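PDB 1G43: scaffolding protein from Clostridium cellulolyticum, which carries a family IIIa cellulose-binding domain, a beta-sandwich module of the cellulosome scaffoldin that probably attaches the complex to cellulose. Local coordinates for residues 4-9 / 148-153; 8-13 / 133-138; 74-79 / 98-103. One frame throughout, in Å; residues are numbered along the deposited sequence.

Contact 1 of 3, residues 4-9 / 148-153; sequences GVVSVQ and AFVGGT
Two facing sheets of the beta-sandwich meet where V5, V6 and V8 of strand 6-11 and its lead-in pack on A148 and V150 of strand 147-150. The evidence for face-to-face packing is geometric: the axes of strands 6-9 and 148-150 approach no closer than 8.9 Å, too far for backbone pairing, and run nearly antiparallel at 156°. All the close contacts between 4-9 and 148-153 are made by aliphatic side chains.

A148 offers a lone methyl, and two valines close on it: V8 CG2 lies 4.0 Å from A148 CB, and V6 CG2 lies 4.3 Å from A148 CB. In V8, with CG1 anti to the backbone N (chi1 179°), CG2 lies beside that N and anti to the carbonyl carbon, and it is this branch that reaches A148. V150 is met in the same twofold way through a single methyl, with V5 CG1 at 3.9 Å from V150 CG2 and V6 CG1 at 4.3 Å from V150 CG2. V6 thus divides its two methyls between the two partners. V5 and V6 can both face the other sheet although adjacent, since V5 precedes the regular strand; from V6 onward the alternation is normal, with S7 turned away. In the same manner F149 turns away, onto R44 of strand 41-47.

Beyond V150 the chain reverses in a type I' turn through G151 and G152, closed by V150 N to T153 O at 2.9 Å and T153 N to V150 O at 3.1 Å. V5 and V6 also touch I36 of strand 36-37, and V6 and V150 both touch A155 of strand 153-155. Small aliphatic side chains meshed between two antiparallel sheets form the kind of core found in the jelly-roll beta-sandwich of family 3 carbohydrate-binding modules.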
loop_
_atom_site.group_PDB
_atom_site.type_symbol
_atom_site.label_atom_id
_atom_site.label_comp_id
_atom_site.label_asym_id
_atom_site.label_seq_id
_atom_site.Cartn_x
_atom_site.Cartn_y
_atom_site.Cartn_z
ATOM N N GLY A 4 -3.992 -14.805 -5.635
ATOM C CA GLY A 4 -5.255 -14.352 -6.214
ATOM C C GLY A 4 -6.442 -14.358 -5.259
ATOM O O GLY A 4 -7.601 -14.437 -5.673
ATOM N N VAL A 5 -6.134 -14.290 -3.971
ATOM C CA VAL A 5 -7.129 -14.252 -2.921
ATOM C C VAL A 5 -7.736 -12.862 -2.960
ATOM O O VAL A 5 -8.864 -12.639 -2.514
ATOM C CB VAL A 5 -6.443 -14.532 -1.581
ATOM C CG1 VAL A 5 -7.121 -13.769 -0.448
ATOM C CG2 VAL A 5 -6.493 -16.042 -1.311
ATOM N N VAL A 6 -6.967 -11.917 -3.496
ATOM C CA VAL A 6 -7.425 -10.530 -3.648
ATOM C C VAL A 6 -6.876 -9.941 -4.937
ATOM O O VAL A 6 -5.883 -10.411 -5.476
ATOM C CB VAL A 6 -6.987 -9.631 -2.460
ATOM C CG1 VAL A 6 -7.474 -10.236 -1.179
ATOM C CG2 VAL A 6 -5.476 -9.454 -2.430
ATOM N N SER A 7 -7.549 -8.922 -5.435
ATOM C CA SER A 7 -7.128 -8.227 -6.636
ATOM C C SER A 7 -6.779 -6.829 -6.119
ATOM O O SER A 7 -7.419 -6.353 -5.180
ATOM C CB SER A 7 -8.317 -8.151 -7.598
ATOM O OG SER A 7 -8.088 -7.244 -8.679
ATOM N N VAL A 8 -5.799 -6.152 -6.705
ATOM C CA VAL A 8 -5.483 -4.803 -6.210
ATOM C C VAL A 8 -5.254 -3.723 -7.271
ATOM O O VAL A 8 -4.597 -3.963 -8.281
ATOM C CB VAL A 8 -4.235 -4.818 -5.306
ATOM C CG1 VAL A 8 -3.933 -3.378 -4.829
ATOM C CG2 VAL A 8 -4.444 -5.773 -4.131
ATOM N N GLN A 9 -5.812 -2.546 -7.054
ATOM C CA GLN A 9 -5.603 -1.440 -7.970
ATOM C C GLN A 9 -4.836 -0.356 -7.242
ATOM O O GLN A 9 -4.899 -0.250 -6.006
ATOM C CB GLN A 9 -6.918 -0.904 -8.501
ATOM C CG GLN A 9 -7.417 -1.675 -9.690
ATOM C CD GLN A 9 -8.650 -1.050 -10.283
ATOM O OE1 GLN A 9 -9.679 -0.898 -9.610
ATOM N NE2 GLN A 9 -8.560 -0.667 -11.534
ATOM N N ALA A 148 0.658 -7.350 -2.205
ATOM C CA ALA A 148 -0.349 -7.569 -1.197
ATOM C C ALA A 148 -0.139 -8.978 -0.695
ATOM O O ALA A 148 -0.026 -9.920 -1.499
ATOM C CB ALA A 148 -1.725 -7.426 -1.789
ATOM N N PHE A 149 -0.063 -9.104 0.632
ATOM C CA PHE A 149 0.124 -10.377 1.319
ATOM C C PHE A 149 -1.065 -10.656 2.197
ATOM O O PHE A 149 -1.571 -9.770 2.884
ATOM C CB PHE A 149 1.347 -10.349 2.230
ATOM C CG PHE A 149 2.644 -10.260 1.501
ATOM C CD1 PHE A 149 3.090 -9.048 1.002
ATOM C CD2 PHE A 149 3.409 -11.393 1.297
ATOM C CE1 PHE A 149 4.288 -8.965 0.304
ATOM C CE2 PHE A 149 4.608 -11.321 0.601
ATOM C CZ PHE A 149 5.043 -10.088 0.101
ATOM N N VAL A 150 -1.517 -11.901 2.172
ATOM C CA VAL A 150 -2.632 -12.294 3.005
ATOM C C VAL A 150 -2.123 -13.398 3.888
ATOM O O VAL A 150 -1.642 -14.440 3.391
ATOM C CB VAL A 150 -3.775 -12.793 2.165
ATOM C CG1 VAL A 150 -4.801 -13.466 3.048
ATOM C CG2 VAL A 150 -4.401 -11.611 1.430
ATOM N N GLY A 151 -2.187 -13.169 5.199
ATOM C CA GLY A 151 -1.713 -14.177 6.132
ATOM C C GLY A 151 -0.237 -14.527 5.965
ATOM O O GLY A 151 0.205 -15.595 6.398
ATOM N N GLY A 152 0.550 -13.655 5.345
ATOM C CA GLY A 152 1.962 -13.974 5.212
ATOM C C GLY A 152 2.380 -14.525 3.868
ATOM O O GLY A 152 3.557 -14.777 3.665
ATOM N N THR A 153 1.441 -14.732 2.953
ATOM C CA THR A 153 1.812 -15.223 1.631
ATOM C C THR A 153 1.293 -14.283 0.532
ATOM O O THR A 153 0.197 -13.715 0.639
ATOM C CB THR A 153 1.293 -16.671 1.382
ATOM O OG1 THR A 153 -0.126 -16.652 1.167
ATOM C CG2 THR A 153 1.592 -17.556 2.595
#

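Contact 2 of 3, residues 8-13 / 133-138; sequences VQFNNG and SYTAAG
N12 bonds to the backbone of 135-137 through both its main-chain N and its side-chain amide. N12 N donates to A137 O at 2.9 Å (N-H...O 162°), and A137 N returns a bond to N12 OD1 at 3.0 Å. At the other end of the amide, N12 ND2 gives a more bent bond to T135 O at 2.8 Å, approaching from above that carbonyl's plane. With chi1 at 51°, CG sits between the backbone N and the carbonyl carbon, folding the amide back beside its own N-H. The same ND2 lies 3.7 Å from Y134 CE1, its amide plane tilted 32° from the ring.

Strand 6-11 ends here in an Asx turn: N11 OD1 accepts from G13 N at 2.8 Å, spanning N12, which is bonded to the long loop between strands 126-127 and 147-150. Before the turn, the F10 ring presents its edge to T135 O, with CE2 4.3 Å from that oxygen, and F10 CD2 touches A137 CB. Farther out, the F10 ring also meets W143, whose NE1 bonds S133 O. S133 OG is hydrogen-bonded to K145 O and Y46 N, and Y134 OH to S15 O; the Y134 side chain is about 8 Å from the bound calcium ion.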
loop_
_atom_site.group_PDB
_atom_site.type_symbol
_atom_site.label_atom_id
_atom_site.label_comp_id
_atom_site.label_asym_id
_atom_site.label_seq_id
_atom_site.Cartn_x
_atom_site.Cartn_y
_atom_site.Cartn_z
ATOM N N VAL A 8 -5.799 -6.152 -6.705
ATOM C CA VAL A 8 -5.483 -4.803 -6.210
ATOM C C VAL A 8 -5.254 -3.723 -7.271
ATOM O O VAL A 8 -4.597 -3.963 -8.281
ATOM C CB VAL A 8 -4.235 -4.818 -5.306
ATOM C CG1 VAL A 8 -3.933 -3.378 -4.829
ATOM C CG2 VAL A 8 -4.444 -5.773 -4.131
ATOM N N GLN A 9 -5.812 -2.546 -7.054
ATOM C CA GLN A 9 -5.603 -1.440 -7.970
ATOM C C GLN A 9 -4.836 -0.356 -7.242
ATOM O O GLN A 9 -4.899 -0.250 -6.006
ATOM C CB GLN A 9 -6.918 -0.904 -8.501
ATOM C CG GLN A 9 -7.417 -1.675 -9.690
ATOM C CD GLN A 9 -8.650 -1.050 -10.283
ATOM O OE1 GLN A 9 -9.679 -0.898 -9.610
ATOM N NE2 GLN A 9 -8.560 -0.667 -11.534
ATOM N N PHE A 10 -4.131 0.468 -8.008
ATOM C CA PHE A 10 -3.277 1.485 -7.436
ATOM C C PHE A 10 -3.359 2.826 -8.165
ATOM O O PHE A 10 -3.776 2.879 -9.310
ATOM C CB PHE A 10 -1.853 0.926 -7.478
ATOM C CG PHE A 10 -0.781 1.917 -7.142
ATOM C CD1 PHE A 10 -0.317 2.041 -5.852
ATOM C CD2 PHE A 10 -0.216 2.696 -8.130
ATOM C CE1 PHE A 10 0.721 2.941 -5.534
ATOM C CE2 PHE A 10 0.801 3.587 -7.836
ATOM C CZ PHE A 10 1.275 3.713 -6.536
ATOM N N ASN A 11 -2.977 3.905 -7.478
ATOM C CA ASN A 11 -2.936 5.261 -8.047
ATOM C C ASN A 11 -2.186 6.143 -7.054
ATOM O O ASN A 11 -2.136 5.825 -5.866
ATOM C CB ASN A 11 -4.367 5.808 -8.349
ATOM C CG ASN A 11 -4.902 6.822 -7.303
ATOM O OD1 ASN A 11 -4.313 7.883 -7.056
ATOM N ND2 ASN A 11 -6.057 6.501 -6.712
ATOM N N ASN A 12 -1.542 7.197 -7.540
ATOM C CA ASN A 12 -0.842 8.135 -6.670
ATOM C C ASN A 12 -1.173 9.566 -7.116
ATOM O O ASN A 12 -0.366 10.482 -6.977
ATOM C CB ASN A 12 0.678 7.908 -6.701
ATOM C CG ASN A 12 1.226 7.857 -8.105
ATOM O OD1 ASN A 12 0.595 8.344 -9.052
ATOM N ND2 ASN A 12 2.409 7.275 -8.252
ATOM N N GLY A 13 -2.373 9.759 -7.650
ATOM C CA GLY A 13 -2.771 11.084 -8.103
ATOM C C GLY A 13 -1.715 11.697 -9.002
ATOM O O GLY A 13 -1.462 12.908 -8.956
ATOM N N SER A 133 8.469 0.742 -7.127
ATOM C CA SER A 133 7.014 0.707 -7.283
ATOM C C SER A 133 6.434 1.974 -7.888
ATOM O O SER A 133 5.228 2.125 -7.944
ATOM C CB SER A 133 6.326 0.471 -5.937
ATOM O OG SER A 133 6.753 -0.742 -5.360
ATOM N N TYR A 134 7.281 2.881 -8.351
ATOM C CA TYR A 134 6.759 4.124 -8.879
ATOM C C TYR A 134 6.342 4.190 -10.329
ATOM O O TYR A 134 7.027 3.731 -11.237
ATOM C CB TYR A 134 7.738 5.290 -8.614
ATOM C CG TYR A 134 7.262 6.633 -9.200
ATOM C CD1 TYR A 134 6.208 7.342 -8.620
ATOM C CD2 TYR A 134 7.811 7.139 -10.386
ATOM C CE1 TYR A 134 5.704 8.528 -9.216
ATOM C CE2 TYR A 134 7.311 8.325 -10.989
ATOM C CZ TYR A 134 6.260 9.004 -10.398
ATOM O OH TYR A 134 5.762 10.127 -10.989
ATOM N N THR A 135 5.175 4.771 -10.517
ATOM C CA THR A 135 4.634 5.046 -11.826
ATOM C C THR A 135 3.579 6.116 -11.632
ATOM O O THR A 135 2.778 6.063 -10.705
ATOM C CB THR A 135 4.018 3.816 -12.509
ATOM O OG1 THR A 135 3.703 4.176 -13.855
ATOM C CG2 THR A 135 2.754 3.366 -11.815
ATOM N N ALA A 136 3.596 7.114 -12.502
ATOM C CA ALA A 136 2.616 8.191 -12.403
ATOM C C ALA A 136 1.286 7.612 -12.841
ATOM O O ALA A 136 1.100 7.302 -14.003
ATOM C CB ALA A 136 3.019 9.344 -13.289
ATOM N N ALA A 137 0.383 7.431 -11.883
ATOM C CA ALA A 137 -0.937 6.879 -12.127
ATOM C C ALA A 137 -1.926 7.848 -11.511
ATOM O O ALA A 137 -1.979 8.019 -10.283
ATOM C CB ALA A 137 -1.051 5.538 -11.477
ATOM N N GLY A 138 -2.712 8.485 -12.373
ATOM C CA GLY A 138 -3.669 9.464 -11.917
ATOM C C GLY A 138 -4.993 8.870 -11.549
ATOM O O GLY A 138 -5.772 9.501 -10.832
#

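Contact 3 of 3, residues 74-79 / 98-103; sequences TSKVTG and ALNSDA
K76 crosses the N100 side chain at about a right angle and reaches along the turn N100-A103. Its CB is 4.0 Å from N100 ND2, and CG comes 3.9 Å from that same N100 ND2 while also lying 4.1 Å from A103 CA. At chi2 (90°) the chain bends, after which it runs nearly straight and crosses the D102 side chain at about a right angle: K76 CE is 4.0 Å from D102 OD2. The ammonium group stops short of a salt bridge, with K76 NZ 4.4 Å from D102 OD2, so any attraction between the two charges is probably modest.

The main chain of K76 is tied more directly, for N100 N donates to K76 O at 2.9 Å, nearly in line with the carbonyl bond. This is the open end of the beta hairpin formed by strands 77-88 and 91-99. T78 and A98 are a hydrogen-bonded antiparallel pair, each donating its N to the other's O, with N-H...O angles of 173° and 170°. Between the N100-K76 bond and the T78-A98 pair, V77 and L99 form a non-hydrogen-bonded pair whose side chains lie side by side on one face, V77 CG2 at 4.1 Å from L99 CD2; V77 continues onto C59 and A62 of strand 55-66 in the facing sheet.

T78 and A98 turn to the other face. There T78 CG2, anti to its carbonyl carbon, approaches the amide oxygen of N100, 3.5 Å from N100 OD1. Past strand 91-99, N100 starts a type I turn closed by A103 N on N100 O, which brings D102 round beside the lysine, and A103 O receives a bond from Y64 OH.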
loop_
_atom_site.group_PDB
_atom_site.type_symbol
_atom_site.label_atom_id
_atom_site.label_comp_id
_atom_site.label_asym_id
_atom_site.label_seq_id
_atom_site.Cartn_x
_atom_site.Cartn_y
_atom_site.Cartn_z
ATOM N N THR A 74 -10.192 4.417 8.548
ATOM C CA THR A 74 -9.065 5.367 8.468
ATOM C C THR A 74 -8.082 5.356 9.652
ATOM O O THR A 74 -6.867 5.258 9.459
ATOM C CB THR A 74 -9.570 6.791 8.284
ATOM O OG1 THR A 74 -10.259 6.879 7.037
ATOM C CG2 THR A 74 -8.401 7.776 8.279
ATOM N N SER A 75 -8.606 5.435 10.864
ATOM C CA SER A 75 -7.756 5.446 12.037
ATOM C C SER A 75 -7.121 4.087 12.354
ATOM O O SER A 75 -6.240 4.018 13.198
ATOM C CB SER A 75 -8.554 5.951 13.273
ATOM O OG SER A 75 -9.583 5.043 13.655
ATOM N N LYS A 76 -7.548 3.020 11.684
ATOM C CA LYS A 76 -7.013 1.685 11.932
ATOM C C LYS A 76 -5.841 1.250 11.069
ATOM O O LYS A 76 -5.362 0.127 11.193
ATOM C CB LYS A 76 -8.106 0.635 11.755
ATOM C CG LYS A 76 -8.822 0.308 13.023
ATOM C CD LYS A 76 -10.020 1.169 13.246
ATOM C CE LYS A 76 -10.572 0.928 14.637
ATOM N NZ LYS A 76 -12.004 1.282 14.664
ATOM N N VAL A 77 -5.374 2.124 10.199
ATOM C CA VAL A 77 -4.267 1.784 9.328
ATOM C C VAL A 77 -2.918 2.234 9.874
ATOM O O VAL A 77 -2.798 3.307 10.425
ATOM C CB VAL A 77 -4.531 2.392 7.937
ATOM C CG1 VAL A 77 -3.388 2.082 6.979
ATOM C CG2 VAL A 77 -5.851 1.867 7.428
ATOM N N THR A 78 -1.900 1.406 9.743
ATOM C CA THR A 78 -0.580 1.790 10.211
ATOM C C THR A 78 0.415 1.577 9.070
ATOM O O THR A 78 0.177 0.748 8.166
ATOM C CB THR A 78 -0.116 0.942 11.435
ATOM O OG1 THR A 78 0.086 -0.419 11.038
ATOM C CG2 THR A 78 -1.142 0.998 12.534
ATOM N N GLY A 79 1.519 2.320 9.131
ATOM C CA GLY A 79 2.547 2.228 8.118
ATOM C C GLY A 79 3.887 1.965 8.763
ATOM O O GLY A 79 4.143 2.454 9.855
ATOM N N ALA A 98 -0.448 -1.831 7.075
ATOM C CA ALA A 98 -1.160 -2.891 7.780
ATOM C C ALA A 98 -2.362 -2.295 8.470
ATOM O O ALA A 98 -2.506 -1.088 8.498
ATOM C CB ALA A 98 -0.263 -3.531 8.795
ATOM N N LEU A 99 -3.224 -3.140 9.023
ATOM C CA LEU A 99 -4.416 -2.674 9.730
ATOM C C LEU A 99 -4.496 -3.329 11.110
ATOM O O LEU A 99 -4.117 -4.486 11.280
ATOM C CB LEU A 99 -5.683 -2.973 8.926
ATOM C CG LEU A 99 -5.776 -2.323 7.540
ATOM C CD1 LEU A 99 -5.241 -3.275 6.508
ATOM C CD2 LEU A 99 -7.200 -1.989 7.203
ATOM N N ASN A 100 -4.970 -2.581 12.104
ATOM C CA ASN A 100 -5.058 -3.110 13.467
ATOM C C ASN A 100 -5.964 -4.352 13.590
ATOM O O ASN A 100 -6.792 -4.657 12.732
ATOM C CB ASN A 100 -5.548 -2.027 14.437
ATOM C CG ASN A 100 -4.643 -0.792 14.456
ATOM O OD1 ASN A 100 -3.408 -0.906 14.394
ATOM N ND2 ASN A 100 -5.264 0.406 14.562
ATOM N N SER A 101 -5.796 -5.052 14.698
ATOM C CA SER A 101 -6.526 -6.283 14.967
ATOM C C SER A 101 -8.045 -6.203 14.817
ATOM O O SER A 101 -8.698 -7.197 14.479
ATOM C CB SER A 101 -6.171 -6.760 16.374
ATOM O OG SER A 101 -6.562 -5.787 17.344
ATOM N N ASP A 102 -8.614 -5.026 15.049
ATOM C CA ASP A 102 -10.055 -4.893 14.959
ATOM C C ASP A 102 -10.558 -4.115 13.757
ATOM O O ASP A 102 -11.696 -3.622 13.755
ATOM C CB ASP A 102 -10.594 -4.287 16.270
ATOM C CG ASP A 102 -10.056 -2.881 16.544
ATOM O OD1 ASP A 102 -8.891 -2.546 16.151
ATOM O OD2 ASP A 102 -10.806 -2.110 17.173
ATOM N N ALA A 103 -9.727 -3.990 12.725
ATOM C CA ALA A 103 -10.147 -3.263 11.538
ATOM C C ALA A 103 -11.497 -3.806 11.063
ATOM O O ALA A 103 -12.386 -3.038 10.654
ATOM C CB ALA A 103 -9.105 -3.422 10.442
#

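Contacts 1 and 2 start from the same strand, 6-11, and share V8 and Q9; their centres are about 17 Å apart, one at the strand's start and the other at its end. Contact 1 joins this strand's sheet to the five-stranded sheet that also holds contact 3, whose centre lies about 16 Å from that of contact 1, in the hairpin of strands 77-88 and 91-99. Contacts 2 and 3 have their centres about 21 Å apart, on opposite sides of the chain's centre. Along the chain, contact 3 is local and falls within the long spans that the other two bridge. The N-terminal strand is therefore fixed to late parts of the domain at both its ends.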